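Side-chain contacts in M32 carboxypeptidase (Pyrococcus furiosus, PDB 1KA2), which acts as a cobalt-dependent metallocarboxypeptidase that removes amino acids one after another from the C-terminus of peptides, with broad specificity but sparing proline, glycine, aspartate and glutamate: residues 263-268 against 309-314; 277-282 against 459-464; 303-308 against 451-456; 432-437 against 442-447; 481-484 against 488-491. All blocks are in the same frame, centred on the assembly; numbering follows the deposited sequence.

In the fold
The five contacts tie together helices of a largely helical M32 metallopeptidase. Contacts 1 and 2 share helix 261-278, which bears the HEXXH motif, and stand about 21 Å apart, centre to centre. Contact 3 brings in helix 295-309, which carries the metal ligand Glu-299. It touches contacts 1 and 4, each centred about 9 Å from its own centre, and contact 2, with which it shares helix 454-465. Contact 4 joins helices 421-440 and 444-450; contact 5, last along the chain, has its centre about 14 Å from that of contact 4 and bonds to it through Gln-432. Contacts 1 and 3 interleave in sequence; contact 4 falls within contact 3. The metal-binding helices thus pack against helices nearer the C-terminus.

Contact 1. Residues 263-268 against 309-314; sequences TILSTV and IGRSKE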
# COMPACT_ATOMS: atom_id res chain seq x y z
N THR A 263 18.61 16.29 3.42
CA THR A 263 17.39 15.97 2.70
C THR A 263 17.55 16.18 1.21
O THR A 263 17.01 15.42 0.41
CB THR A 263 16.19 16.80 3.24
OG1 THR A 263 14.99 16.31 2.63
CG2 THR A 263 16.36 18.29 2.94
N ILE A 264 18.32 17.20 0.82
CA ILE A 264 18.52 17.47 -0.60
C ILE A 264 19.29 16.36 -1.31
O ILE A 264 18.77 15.76 -2.26
CB ILE A 264 19.30 18.80 -0.83
CG1 ILE A 264 18.40 20.00 -0.51
CG2 ILE A 264 19.80 18.87 -2.29
CD1 ILE A 264 19.04 21.35 -0.81
N LEU A 265 20.51 16.09 -0.87
CA LEU A 265 21.32 15.06 -1.53
C LEU A 265 20.71 13.69 -1.41
O LEU A 265 20.86 12.84 -2.29
CB LEU A 265 22.74 15.07 -0.97
CG LEU A 265 23.54 16.30 -1.40
CD1 LEU A 265 24.83 16.39 -0.62
CD2 LEU A 265 23.80 16.24 -2.90
N SER A 266 20.00 13.46 -0.30
CA SER A 266 19.34 12.19 -0.07
C SER A 266 18.23 12.00 -1.10
O SER A 266 18.05 10.89 -1.63
CB SER A 266 18.75 12.18 1.34
OG SER A 266 17.86 11.10 1.47
N THR A 267 17.48 13.06 -1.38
CA THR A 267 16.39 12.98 -2.36
C THR A 267 16.99 12.71 -3.75
O THR A 267 16.49 11.87 -4.52
CB THR A 267 15.57 14.29 -2.39
OG1 THR A 267 15.05 14.58 -1.08
CG2 THR A 267 14.39 14.16 -3.35
N VAL A 268 18.07 13.42 -4.06
CA VAL A 268 18.77 13.29 -5.33
C VAL A 268 19.31 11.86 -5.43
O VAL A 268 19.16 11.20 -6.47
CB VAL A 268 19.94 14.29 -5.42
CG1 VAL A 268 20.62 14.20 -6.79
CG2 VAL A 268 19.41 15.69 -5.19
N ILE A 309 26.76 14.99 -9.73
CA ILE A 309 25.94 16.16 -10.06
C ILE A 309 25.54 17.01 -8.86
O ILE A 309 25.74 18.23 -8.86
CB ILE A 309 24.64 15.73 -10.78
CG1 ILE A 309 25.01 15.07 -12.11
CG2 ILE A 309 23.72 16.92 -11.00
CD1 ILE A 309 23.82 14.71 -12.99
N GLY A 310 24.97 16.36 -7.85
CA GLY A 310 24.52 17.07 -6.67
C GLY A 310 25.53 17.87 -5.87
O GLY A 310 25.16 18.84 -5.22
N ARG A 311 26.80 17.49 -5.90
CA ARG A 311 27.81 18.23 -5.14
C ARG A 311 28.68 19.09 -6.07
O ARG A 311 29.66 19.69 -5.63
CB ARG A 311 28.70 17.28 -4.32
CG ARG A 311 27.99 16.59 -3.17
CD ARG A 311 28.96 15.74 -2.38
NE ARG A 311 28.25 14.75 -1.58
CZ ARG A 311 27.73 14.96 -0.38
NH1 ARG A 311 27.81 16.15 0.19
NH2 ARG A 311 27.09 13.99 0.24
N SER A 312 28.30 19.13 -7.35
CA SER A 312 29.04 19.92 -8.33
C SER A 312 28.67 21.40 -8.19
O SER A 312 27.56 21.74 -7.76
CB SER A 312 28.72 19.45 -9.76
OG SER A 312 27.45 19.90 -10.17
N LYS A 313 29.60 22.28 -8.56
CA LYS A 313 29.37 23.72 -8.46
C LYS A 313 28.14 24.16 -9.26
O LYS A 313 27.39 25.03 -8.83
CB LYS A 313 30.60 24.45 -8.96
CG LYS A 313 30.54 25.94 -8.80
CD LYS A 313 30.47 26.27 -7.33
CE LYS A 313 30.54 27.76 -7.08
NZ LYS A 313 30.64 27.99 -5.62
N GLU A 314 27.95 23.54 -10.42
CA GLU A 314 26.83 23.85 -11.29
C GLU A 314 25.47 23.56 -10.65
O GLU A 314 24.55 24.38 -10.72
CB GLU A 314 26.94 23.08 -12.61
CG GLU A 314 28.14 23.42 -13.48
CD GLU A 314 29.46 22.92 -12.91
OE1 GLU A 314 29.51 21.79 -12.37
OE2 GLU A 314 30.45 23.67 -13.03
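Leu-265, on the helix 261-278 that bears the HEXXH motif, presses one methyl onto the flat guanidinium of Arg-311, in the turn between helices 295-309 and 313-326. CD1 of Leu-265 sits over one face, offset toward the rim, 3.1 Å from Arg-311 NH1, and the two side chains cross at about a right angle. From CG to NE the arginine chain is extended, which carries its head across to the leucine. The other methyl, CD2 of Leu-265, is 3.7 Å from Gly-310 O; a CB on that residue would clash with CD2, so glycine suits the tight side. The far side is looser: Ser-312 to Glu-314 lead away from Leu-265 and are partly exposed, Ser-312 OG caps Phe-315 N, and Lys-313 pairs with Glu-336. Arg-311 NH1 bonds to Phe-342 O and NE to Asn-307 OD1. With an alanine at Arg-311, Leu-265 CD1 would probably face a gap, and both of those oxygens would lose a donor. Across the contact itself the interaction is apolar against a cation's face. The guanidinium thus turns its N-H groups to other partners, including a weak, long ion pair with Glu-306, a hydrogen-bond partner of the metal ligand His-269.

Contact 2. Residues 277-282 against 459-464; sequences ELQQDE and WLREKI
Arg-461 lays one face of its guanidinium over the backbone of Gln-279, whose CA lies over the centre of the group, 3.7 Å from CZ of Arg-461. Gln-279 is the first residue past the helical part of helix 261-278, so the contact joins the end of the HEXXH helix to helix 454-465. CG of Arg-461 stands anti to its backbone N (chi1 -180°), and the chain bends farther out, at chi3, to bring the head across. The two side chains cross obliquely, with NE2 of Gln-279 3.6 Å from CB of Arg-461; amide and guanidinium planes are 38° apart. That amide is held elsewhere, NE2 bonding to His-465 ND1 and Lys-457 O, which probably fixes its rotation beside CB of Arg-461. Asp-281 and Glu-282 carry opposite charge, but their carboxylates do not touch the guanidinium and pair with other arginines. At the guanidinium edge, NH2 of Arg-461 makes a weak hydrogen bond of 3.2 Å to Gln-280 O, bent to 133°.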
# COMPACT_ATOMS: atom_id res chain seq x y z
N GLU A 277 14.98 2.58 -12.46
CA GLU A 277 13.83 1.69 -12.55
C GLU A 277 12.78 2.28 -13.48
O GLU A 277 12.06 1.56 -14.18
CB GLU A 277 13.25 1.47 -11.15
CG GLU A 277 14.15 0.67 -10.24
CD GLU A 277 14.36 -0.75 -10.74
OE1 GLU A 277 13.45 -1.30 -11.40
OE2 GLU A 277 15.44 -1.33 -10.46
N LEU A 278 12.70 3.60 -13.49
CA LEU A 278 11.77 4.34 -14.31
C LEU A 278 12.12 4.18 -15.79
O LEU A 278 11.23 4.05 -16.63
CB LEU A 278 11.83 5.82 -13.92
CG LEU A 278 10.53 6.54 -13.55
CD1 LEU A 278 9.62 5.62 -12.79
CD2 LEU A 278 10.85 7.78 -12.72
N GLN A 279 13.41 4.18 -16.11
CA GLN A 279 13.84 4.06 -17.49
C GLN A 279 14.10 2.63 -17.92
O GLN A 279 15.05 2.34 -18.65
CB GLN A 279 15.08 4.93 -17.73
CG GLN A 279 14.80 6.40 -17.41
CD GLN A 279 15.78 7.36 -18.05
OE1 GLN A 279 15.36 8.33 -18.69
NE2 GLN A 279 17.07 7.11 -17.89
N GLN A 280 13.23 1.73 -17.48
CA GLN A 280 13.34 0.33 -17.81
C GLN A 280 12.60 0.12 -19.13
O GLN A 280 11.82 0.96 -19.55
CB GLN A 280 12.70 -0.49 -16.69
CG GLN A 280 13.32 -1.85 -16.50
CD GLN A 280 14.79 -1.79 -16.11
OE1 GLN A 280 15.49 -2.78 -16.23
NE2 GLN A 280 15.25 -0.64 -15.64
N ASP A 281 12.86 -1.00 -19.80
CA ASP A 281 12.23 -1.29 -21.08
C ASP A 281 10.87 -1.95 -20.85
O ASP A 281 10.80 -3.07 -20.35
CB ASP A 281 13.13 -2.23 -21.88
CG ASP A 281 12.75 -2.32 -23.34
OD1 ASP A 281 11.54 -2.46 -23.63
OD2 ASP A 281 13.66 -2.27 -24.20
N GLU A 282 9.78 -1.27 -21.23
CA GLU A 282 8.44 -1.82 -21.02
C GLU A 282 8.11 -3.13 -21.74
O GLU A 282 7.09 -3.75 -21.45
CB GLU A 282 7.38 -0.78 -21.36
CG GLU A 282 7.48 0.50 -20.52
CD GLU A 282 6.23 1.36 -20.63
OE1 GLU A 282 5.55 1.31 -21.68
OE2 GLU A 282 5.94 2.09 -19.67
N TRP A 459 21.33 9.25 -21.93
CA TRP A 459 22.63 8.58 -22.05
C TRP A 459 22.65 7.42 -21.07
O TRP A 459 23.08 6.32 -21.42
CB TRP A 459 23.77 9.56 -21.72
CG TRP A 459 25.14 9.01 -21.99
CD1 TRP A 459 25.89 9.20 -23.12
CD2 TRP A 459 25.94 8.21 -21.11
NE1 TRP A 459 27.10 8.57 -23.00
CE2 TRP A 459 27.16 7.96 -21.77
CE3 TRP A 459 25.74 7.68 -19.83
CZ2 TRP A 459 28.18 7.20 -21.19
CZ3 TRP A 459 26.76 6.93 -19.25
CH2 TRP A 459 27.96 6.70 -19.93
N LEU A 460 22.18 7.67 -19.85
CA LEU A 460 22.12 6.63 -18.83
C LEU A 460 21.19 5.50 -19.27
O LEU A 460 21.48 4.33 -19.05
CB LEU A 460 21.63 7.22 -17.49
CG LEU A 460 22.61 7.66 -16.39
CD1 LEU A 460 24.03 7.17 -16.66
CD2 LEU A 460 22.60 9.15 -16.27
N ARG A 461 20.07 5.84 -19.90
CA ARG A 461 19.12 4.83 -20.36
C ARG A 461 19.75 3.85 -21.34
O ARG A 461 19.73 2.64 -21.12
CB ARG A 461 17.91 5.50 -21.02
CG ARG A 461 16.85 4.53 -21.52
CD ARG A 461 15.52 5.25 -21.67
NE ARG A 461 14.40 4.35 -21.42
CZ ARG A 461 13.17 4.75 -21.08
NH1 ARG A 461 12.90 6.05 -20.96
NH2 ARG A 461 12.21 3.86 -20.85
N GLU A 462 20.31 4.38 -22.42
CA GLU A 462 20.93 3.57 -23.45
C GLU A 462 22.11 2.75 -22.95
O GLU A 462 22.27 1.59 -23.33
CB GLU A 462 21.42 4.45 -24.60
CG GLU A 462 20.47 4.51 -25.78
CD GLU A 462 20.21 3.15 -26.39
OE1 GLU A 462 21.19 2.46 -26.76
OE2 GLU A 462 19.03 2.77 -26.49
N LYS A 463 22.93 3.35 -22.10
CA LYS A 463 24.10 2.64 -21.59
C LYS A 463 23.81 1.64 -20.48
O LYS A 463 24.31 0.51 -20.51
CB LYS A 463 25.17 3.64 -21.12
CG LYS A 463 25.76 4.51 -22.22
CD LYS A 463 26.41 3.66 -23.30
CE LYS A 463 27.32 4.48 -24.22
NZ LYS A 463 26.58 5.45 -25.07
N ILE A 464 22.99 2.03 -19.50
CA ILE A 464 22.70 1.16 -18.36
C ILE A 464 21.26 0.66 -18.17
O ILE A 464 21.01 -0.55 -18.17
CB ILE A 464 23.08 1.86 -17.04
CG1 ILE A 464 24.52 2.40 -17.11
CG2 ILE A 464 22.92 0.89 -15.89
CD1 ILE A 464 25.58 1.35 -17.35

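Contact 3. Residues 303-308 against 451-456; sequences RFWENI and AEFDPI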
# COMPACT_ATOMS: atom_id res chain seq x y z
N ARG A 303 24.69 7.38 -6.72
CA ARG A 303 25.88 8.19 -6.45
C ARG A 303 26.20 9.10 -7.62
O ARG A 303 26.78 10.17 -7.45
CB ARG A 303 27.09 7.30 -6.15
CG ARG A 303 26.95 6.47 -4.88
CD ARG A 303 26.80 7.35 -3.62
NE ARG A 303 27.04 6.56 -2.41
CZ ARG A 303 26.90 7.02 -1.17
NH1 ARG A 303 26.50 8.26 -0.96
NH2 ARG A 303 27.16 6.22 -0.15
N PHE A 304 25.82 8.69 -8.83
CA PHE A 304 26.06 9.53 -9.99
C PHE A 304 25.30 10.83 -9.78
O PHE A 304 25.88 11.92 -9.87
CB PHE A 304 25.56 8.86 -11.27
CG PHE A 304 25.90 9.64 -12.53
CD1 PHE A 304 27.15 9.51 -13.12
CD2 PHE A 304 24.99 10.53 -13.07
CE1 PHE A 304 27.49 10.26 -14.25
CE2 PHE A 304 25.31 11.29 -14.21
CZ PHE A 304 26.56 11.16 -14.79
N TRP A 305 24.00 10.73 -9.51
CA TRP A 305 23.19 11.93 -9.31
C TRP A 305 23.53 12.68 -8.03
O TRP A 305 23.56 13.92 -8.01
CB TRP A 305 21.70 11.59 -9.33
CG TRP A 305 21.26 11.21 -10.70
CD1 TRP A 305 21.42 10.01 -11.31
CD2 TRP A 305 20.76 12.10 -11.70
NE1 TRP A 305 21.05 10.09 -12.62
CE2 TRP A 305 20.64 11.36 -12.89
CE3 TRP A 305 20.40 13.46 -11.71
CZ2 TRP A 305 20.18 11.93 -14.09
CZ3 TRP A 305 19.94 14.02 -12.91
CH2 TRP A 305 19.84 13.26 -14.07
N GLU A 306 23.79 11.95 -6.96
CA GLU A 306 24.10 12.60 -5.69
C GLU A 306 25.43 13.35 -5.65
O GLU A 306 25.47 14.54 -5.36
CB GLU A 306 24.10 11.57 -4.55
CG GLU A 306 24.41 12.19 -3.20
CD GLU A 306 24.82 11.16 -2.18
OE1 GLU A 306 24.91 9.97 -2.56
OE2 GLU A 306 25.06 11.54 -1.00
N ASN A 307 26.53 12.64 -5.93
CA ASN A 307 27.87 13.24 -5.87
C ASN A 307 28.41 13.85 -7.16
O ASN A 307 28.95 14.96 -7.14
CB ASN A 307 28.86 12.20 -5.34
CG ASN A 307 28.44 11.62 -3.99
OD1 ASN A 307 27.95 12.34 -3.12
ND2 ASN A 307 28.65 10.32 -3.82
N ILE A 308 28.29 13.13 -8.27
CA ILE A 308 28.78 13.65 -9.54
C ILE A 308 28.08 14.96 -9.91
O ILE A 308 28.73 15.91 -10.34
CB ILE A 308 28.55 12.62 -10.67
CG1 ILE A 308 29.21 11.29 -10.30
CG2 ILE A 308 29.10 13.16 -11.99
CD1 ILE A 308 30.73 11.37 -10.10
N ALA A 451 19.79 23.11 -16.15
CA ALA A 451 18.70 22.17 -15.90
C ALA A 451 18.31 21.36 -17.13
O ALA A 451 17.17 20.91 -17.26
CB ALA A 451 17.48 22.91 -15.33
N GLU A 452 19.26 21.18 -18.04
CA GLU A 452 19.01 20.40 -19.25
C GLU A 452 19.49 18.97 -19.00
O GLU A 452 20.58 18.58 -19.44
CB GLU A 452 19.75 21.01 -20.43
CG GLU A 452 19.24 22.38 -20.82
CD GLU A 452 20.11 23.05 -21.87
OE1 GLU A 452 20.44 22.39 -22.88
OE2 GLU A 452 20.47 24.22 -21.67
N PHE A 453 18.67 18.19 -18.30
CA PHE A 453 19.03 16.82 -17.96
C PHE A 453 18.58 15.72 -18.91
O PHE A 453 19.02 14.58 -18.79
CB PHE A 453 18.54 16.48 -16.57
CG PHE A 453 19.06 17.39 -15.51
CD1 PHE A 453 18.31 18.48 -15.08
CD2 PHE A 453 20.30 17.15 -14.93
CE1 PHE A 453 18.78 19.32 -14.08
CE2 PHE A 453 20.78 17.99 -13.93
CZ PHE A 453 20.02 19.07 -13.51
N ASP A 454 17.71 16.03 -19.86
CA ASP A 454 17.24 15.00 -20.77
C ASP A 454 18.36 14.23 -21.47
O ASP A 454 18.35 13.01 -21.48
CB ASP A 454 16.27 15.59 -21.80
CG ASP A 454 14.94 15.97 -21.18
OD1 ASP A 454 14.64 15.51 -20.06
OD2 ASP A 454 14.18 16.73 -21.82
N PRO A 455 19.34 14.93 -22.07
CA PRO A 455 20.41 14.17 -22.73
C PRO A 455 21.19 13.26 -21.78
O PRO A 455 21.64 12.18 -22.17
CB PRO A 455 21.28 15.26 -23.38
CG PRO A 455 20.98 16.50 -22.56
CD PRO A 455 19.50 16.38 -22.30
N ILE A 456 21.34 13.70 -20.54
CA ILE A 456 22.06 12.92 -19.53
C ILE A 456 21.22 11.74 -19.07
O ILE A 456 21.74 10.66 -18.80
CB ILE A 456 22.40 13.79 -18.31
CG1 ILE A 456 23.47 14.81 -18.72
CG2 ILE A 456 22.86 12.91 -17.13
CD1 ILE A 456 23.78 15.83 -17.66
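Phe-304 begins the contact, its CE2 4.1 Å from CG2 of Ile-456, where helix 295-309 of the HEXXH metallopeptidase core packs on helix 454-465 and the loop before it. CG of Phe-304 is anti to the backbone N (chi1 -175°), which sends the ring toward Ile-456. Next in line, Trp-305 carries most of the contact with the outer rim of its six-membered ring: CZ3 is 3.7 Å from CD2 of Phe-453, and CZ2 is 4.2 Å from CG2 of Ile-456. The indole and the Phe-453 ring meet obliquely, their planes at 44°. One methyl, Ile-456 CG2, therefore touches both aromatic side chains of the helix. Phe-223 adds edge-to-face contacts with both Trp-305 and Phe-453, and Phe-271 adds another with the indole. A leucine in place of Trp-305 would probably open a gap beside Phe-453 and leave Phe-223 and Phe-271 short of an aromatic partner. Glu-306, one step on, turns to the helix's other flank and supports metal ligand His-269: its OE1 accepts from His-269 ND1. The same OE1 of Glu-306 takes a 2.8 Å salt bridge from Arg-303 NH1, three residues earlier, which meets it on the syn side, 18° out of the carboxylate plane.

Contact 4. Residues 432-437 against 442-447; sequences QLYYHI and PDFEEK
Tyr-434 meets two consecutive residues of helix 444-450, Phe-444 with its ring edge and Glu-445 with its hydroxyl. The tyrosine OH donates a 2.8 Å hydrogen bond to OE1 of Glu-445, reaching the oxygen nearly along its C-O axis; the carboxylate is turned 68° from the ring. Alongside, the edge of Tyr-434 points at the face of Phe-444 in a T-shaped pair, with ring centroids 5.6 Å apart and planes at 72°. Ile-437, one turn on, completes the first shell: its CD1 comes in at the edge of the phenylalanine ring, 3.8 Å from CE1 of Phe-444. With CG1 of Ile-437 anti to the backbone N (chi1 -174°), the chain stretches toward that edge, while CG2 touches the same carbons.

Farther out, CD2 of Tyr-434 lies over the centre of the Tyr-435 ring, and Ile-308 packs on Tyr-434. Phe-304, Ile-309 and Ile-456 touch Phe-444, wedging it into the join between helices 421-440 and 444-450. Asp-443, just before helix 444-450, makes no capping bond with its side chain; its OD2 forms a salt bridge with Lys-447 instead. Lys-438 bridges to Glu-445 OE1, which is therefore gripped by a hydroxyl and an ammonium. Both would favour its charged form, whereas the nearby carboxylate of Glu-314 probably works against it.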
# COMPACT_ATOMS: atom_id res chain seq x y z
N GLN A 432 33.68 6.56 -12.86
CA GLN A 432 33.97 6.00 -14.17
C GLN A 432 32.91 6.43 -15.20
O GLN A 432 33.24 6.88 -16.29
CB GLN A 432 34.03 4.47 -14.07
CG GLN A 432 34.85 3.79 -15.17
CD GLN A 432 35.08 2.30 -14.89
OE1 GLN A 432 35.06 1.86 -13.74
NE2 GLN A 432 35.31 1.53 -15.95
N LEU A 433 31.64 6.29 -14.83
CA LEU A 433 30.56 6.67 -15.71
C LEU A 433 30.62 8.14 -16.07
O LEU A 433 30.27 8.53 -17.18
CB LEU A 433 29.20 6.35 -15.07
CG LEU A 433 28.90 4.86 -14.96
CD1 LEU A 433 27.53 4.61 -14.32
CD2 LEU A 433 28.99 4.26 -16.36
N TYR A 434 31.05 8.97 -15.12
CA TYR A 434 31.14 10.41 -15.35
C TYR A 434 32.07 10.74 -16.51
O TYR A 434 31.73 11.57 -17.36
CB TYR A 434 31.64 11.13 -14.09
CG TYR A 434 32.16 12.53 -14.38
CD1 TYR A 434 31.31 13.52 -14.88
CD2 TYR A 434 33.51 12.84 -14.21
CE1 TYR A 434 31.80 14.80 -15.21
CE2 TYR A 434 34.01 14.10 -14.53
CZ TYR A 434 33.15 15.08 -15.03
OH TYR A 434 33.65 16.33 -15.33
N TYR A 435 33.24 10.11 -16.54
CA TYR A 435 34.21 10.36 -17.61
C TYR A 435 33.76 9.82 -18.95
O TYR A 435 34.09 10.38 -19.99
CB TYR A 435 35.58 9.80 -17.22
CG TYR A 435 36.23 10.63 -16.13
CD1 TYR A 435 36.50 10.08 -14.87
CD2 TYR A 435 36.51 11.98 -16.33
CE1 TYR A 435 37.01 10.86 -13.84
CE2 TYR A 435 37.02 12.77 -15.30
CZ TYR A 435 37.27 12.21 -14.05
OH TYR A 435 37.72 13.01 -13.02
N HIS A 436 33.00 8.73 -18.94
CA HIS A 436 32.51 8.16 -20.18
C HIS A 436 31.41 9.04 -20.77
O HIS A 436 31.29 9.16 -22.00
CB HIS A 436 32.00 6.75 -19.94
CG HIS A 436 33.10 5.73 -19.86
ND1 HIS A 436 33.73 5.23 -20.97
CD2 HIS A 436 33.72 5.18 -18.79
CE1 HIS A 436 34.69 4.40 -20.60
NE2 HIS A 436 34.71 4.36 -19.28
N ILE A 437 30.61 9.67 -19.91
CA ILE A 437 29.55 10.54 -20.41
C ILE A 437 30.17 11.89 -20.77
O ILE A 437 29.73 12.56 -21.69
CB ILE A 437 28.41 10.74 -19.37
CG1 ILE A 437 27.26 11.53 -20.01
CG2 ILE A 437 28.92 11.47 -18.15
CD1 ILE A 437 26.05 11.68 -19.14
N PRO A 442 30.54 16.57 -23.75
CA PRO A 442 31.55 17.46 -23.15
C PRO A 442 30.99 18.72 -22.49
O PRO A 442 31.69 19.37 -21.72
CB PRO A 442 32.48 17.76 -24.32
CG PRO A 442 31.58 17.64 -25.52
CD PRO A 442 30.77 16.42 -25.19
N ASP A 443 29.74 19.05 -22.79
CA ASP A 443 29.11 20.23 -22.20
C ASP A 443 28.21 19.77 -21.04
O ASP A 443 27.17 20.36 -20.76
CB ASP A 443 28.31 20.98 -23.25
CG ASP A 443 27.16 20.16 -23.81
OD1 ASP A 443 27.31 18.93 -23.94
OD2 ASP A 443 26.10 20.75 -24.14
N PHE A 444 28.65 18.69 -20.39
CA PHE A 444 27.96 18.09 -19.26
C PHE A 444 27.63 19.15 -18.21
O PHE A 444 26.47 19.35 -17.86
CB PHE A 444 28.84 16.99 -18.64
CG PHE A 444 28.21 16.26 -17.49
CD1 PHE A 444 27.35 15.18 -17.72
CD2 PHE A 444 28.46 16.65 -16.18
CE1 PHE A 444 26.75 14.50 -16.65
CE2 PHE A 444 27.87 15.98 -15.10
CZ PHE A 444 27.02 14.90 -15.33
N GLU A 445 28.67 19.82 -17.71
CA GLU A 445 28.55 20.87 -16.68
C GLU A 445 27.58 21.97 -17.06
O GLU A 445 26.73 22.37 -16.27
CB GLU A 445 29.91 21.50 -16.41
CG GLU A 445 31.09 20.60 -16.75
CD GLU A 445 31.29 19.51 -15.73
OE1 GLU A 445 32.05 18.56 -16.02
OE2 GLU A 445 30.69 19.61 -14.64
N GLU A 446 27.72 22.47 -18.28
CA GLU A 446 26.87 23.54 -18.78
C GLU A 446 25.40 23.11 -18.77
O GLU A 446 24.53 23.90 -18.43
CB GLU A 446 27.33 23.94 -20.18
CG GLU A 446 26.50 25.03 -20.83
CD GLU A 446 27.05 25.45 -22.18
OE1 GLU A 446 26.30 26.10 -22.95
OE2 GLU A 446 28.22 25.14 -22.47
N LYS A 447 25.13 21.86 -19.15
CA LYS A 447 23.75 21.38 -19.15
C LYS A 447 23.18 21.28 -17.73
O LYS A 447 22.00 21.57 -17.51
CB LYS A 447 23.65 20.03 -19.86
CG LYS A 447 23.85 20.10 -21.37
CD LYS A 447 23.50 18.79 -22.07
CE LYS A 447 23.84 18.83 -23.55
NZ LYS A 447 23.19 19.97 -24.25

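Contact 5. Residues 481-484 against 488-491; sequences IGED and EYFV
A small surface contact spans the loop between helices 473-481 and 488-498, where the side chains of Glu-483 and Tyr-489 come at each other from opposite directions. OE2 of Glu-483 lies 3.2 Å from the hydroxyl OH of Tyr-489, and the same OE2 is 3.4 Å from ring carbon CE1 of Tyr-489. The carboxylate approaches the ring obliquely, with the two planes 63° apart. CG of Glu-483 sits between the backbone N and the carbonyl carbon (chi1 43°), and from there the extended chain runs out to the tyrosine.

The firmer partners of this carboxylate are on helix 421-440: OE2 of Glu-483 accepts from Gln-432 NE2 and from His-436 NE2. Gln-432 also bonds through NE2 to Asp-484 O and through OE1 to Asp-486 N, and it packs on Tyr-489. One glutamine thus holds both the loop backbone and the acid beside the tyrosine. A carboxylate this close would probably favour protonation of His-436. Before the acid, Gly-482 leaves helix 473-481 with positive phi (63°), a conformation that suits glycine. Glycine exit and new helix frame a short loop joining two consecutive helices, here fastened to a third helix by polar side chains, well away from the metal site.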
# COMPACT_ATOMS: atom_id res chain seq x y z
N ILE A 481 30.35 0.06 -21.46
CA ILE A 481 31.45 0.98 -21.22
C ILE A 481 32.79 0.54 -21.82
O ILE A 481 33.82 1.20 -21.63
CB ILE A 481 31.56 1.25 -19.70
CG1 ILE A 481 30.26 1.90 -19.22
CG2 ILE A 481 32.73 2.15 -19.38
CD1 ILE A 481 29.83 3.08 -20.06
N GLY A 482 32.77 -0.56 -22.56
CA GLY A 482 33.98 -1.05 -23.18
C GLY A 482 35.07 -1.45 -22.21
O GLY A 482 36.23 -1.63 -22.60
N GLU A 483 34.72 -1.59 -20.94
CA GLU A 483 35.70 -1.98 -19.94
C GLU A 483 35.05 -2.47 -18.65
O GLU A 483 33.82 -2.57 -18.55
CB GLU A 483 36.67 -0.83 -19.64
CG GLU A 483 36.01 0.54 -19.51
CD GLU A 483 37.00 1.63 -19.13
OE1 GLU A 483 38.09 1.69 -19.72
OE2 GLU A 483 36.67 2.44 -18.24
N ASP A 484 35.90 -2.77 -17.68
CA ASP A 484 35.45 -3.25 -16.38
C ASP A 484 35.64 -2.13 -15.36
O ASP A 484 36.25 -1.10 -15.66
CB ASP A 484 36.28 -4.47 -15.97
CG ASP A 484 36.07 -5.65 -16.89
OD1 ASP A 484 35.12 -6.42 -16.66
OD2 ASP A 484 36.85 -5.79 -17.85
N GLU A 488 40.61 3.56 -10.40
CA GLU A 488 41.38 4.73 -10.84
C GLU A 488 40.57 5.99 -11.13
O GLU A 488 41.02 7.10 -10.81
CB GLU A 488 42.22 4.38 -12.07
CG GLU A 488 43.43 3.50 -11.79
CD GLU A 488 44.40 4.14 -10.81
OE1 GLU A 488 44.59 5.38 -10.89
OE2 GLU A 488 44.96 3.42 -9.96
N TYR A 489 39.39 5.83 -11.72
CA TYR A 489 38.54 6.98 -12.05
C TYR A 489 38.10 7.77 -10.83
O TYR A 489 38.11 9.00 -10.84
CB TYR A 489 37.31 6.54 -12.83
CG TYR A 489 37.61 6.14 -14.25
CD1 TYR A 489 37.83 4.81 -14.58
CD2 TYR A 489 37.69 7.09 -15.26
CE1 TYR A 489 38.12 4.43 -15.89
CE2 TYR A 489 37.99 6.73 -16.57
CZ TYR A 489 38.20 5.40 -16.87
OH TYR A 489 38.47 5.03 -18.16
N PHE A 490 37.71 7.06 -9.78
CA PHE A 490 37.28 7.71 -8.56
C PHE A 490 38.41 8.58 -8.00
O PHE A 490 38.17 9.67 -7.48
CB PHE A 490 36.86 6.67 -7.50
CG PHE A 490 36.30 7.28 -6.24
CD1 PHE A 490 35.05 7.88 -6.24
CD2 PHE A 490 37.04 7.26 -5.06
CE1 PHE A 490 34.53 8.46 -5.08
CE2 PHE A 490 36.54 7.84 -3.90
CZ PHE A 490 35.28 8.44 -3.91
N VAL A 491 39.64 8.09 -8.11
CA VAL A 491 40.80 8.84 -7.62
C VAL A 491 41.01 10.14 -8.40
O VAL A 491 41.28 11.19 -7.82
CB VAL A 491 42.08 7.98 -7.69
CG1 VAL A 491 43.27 8.79 -7.18
CG2 VAL A 491 41.91 6.72 -6.85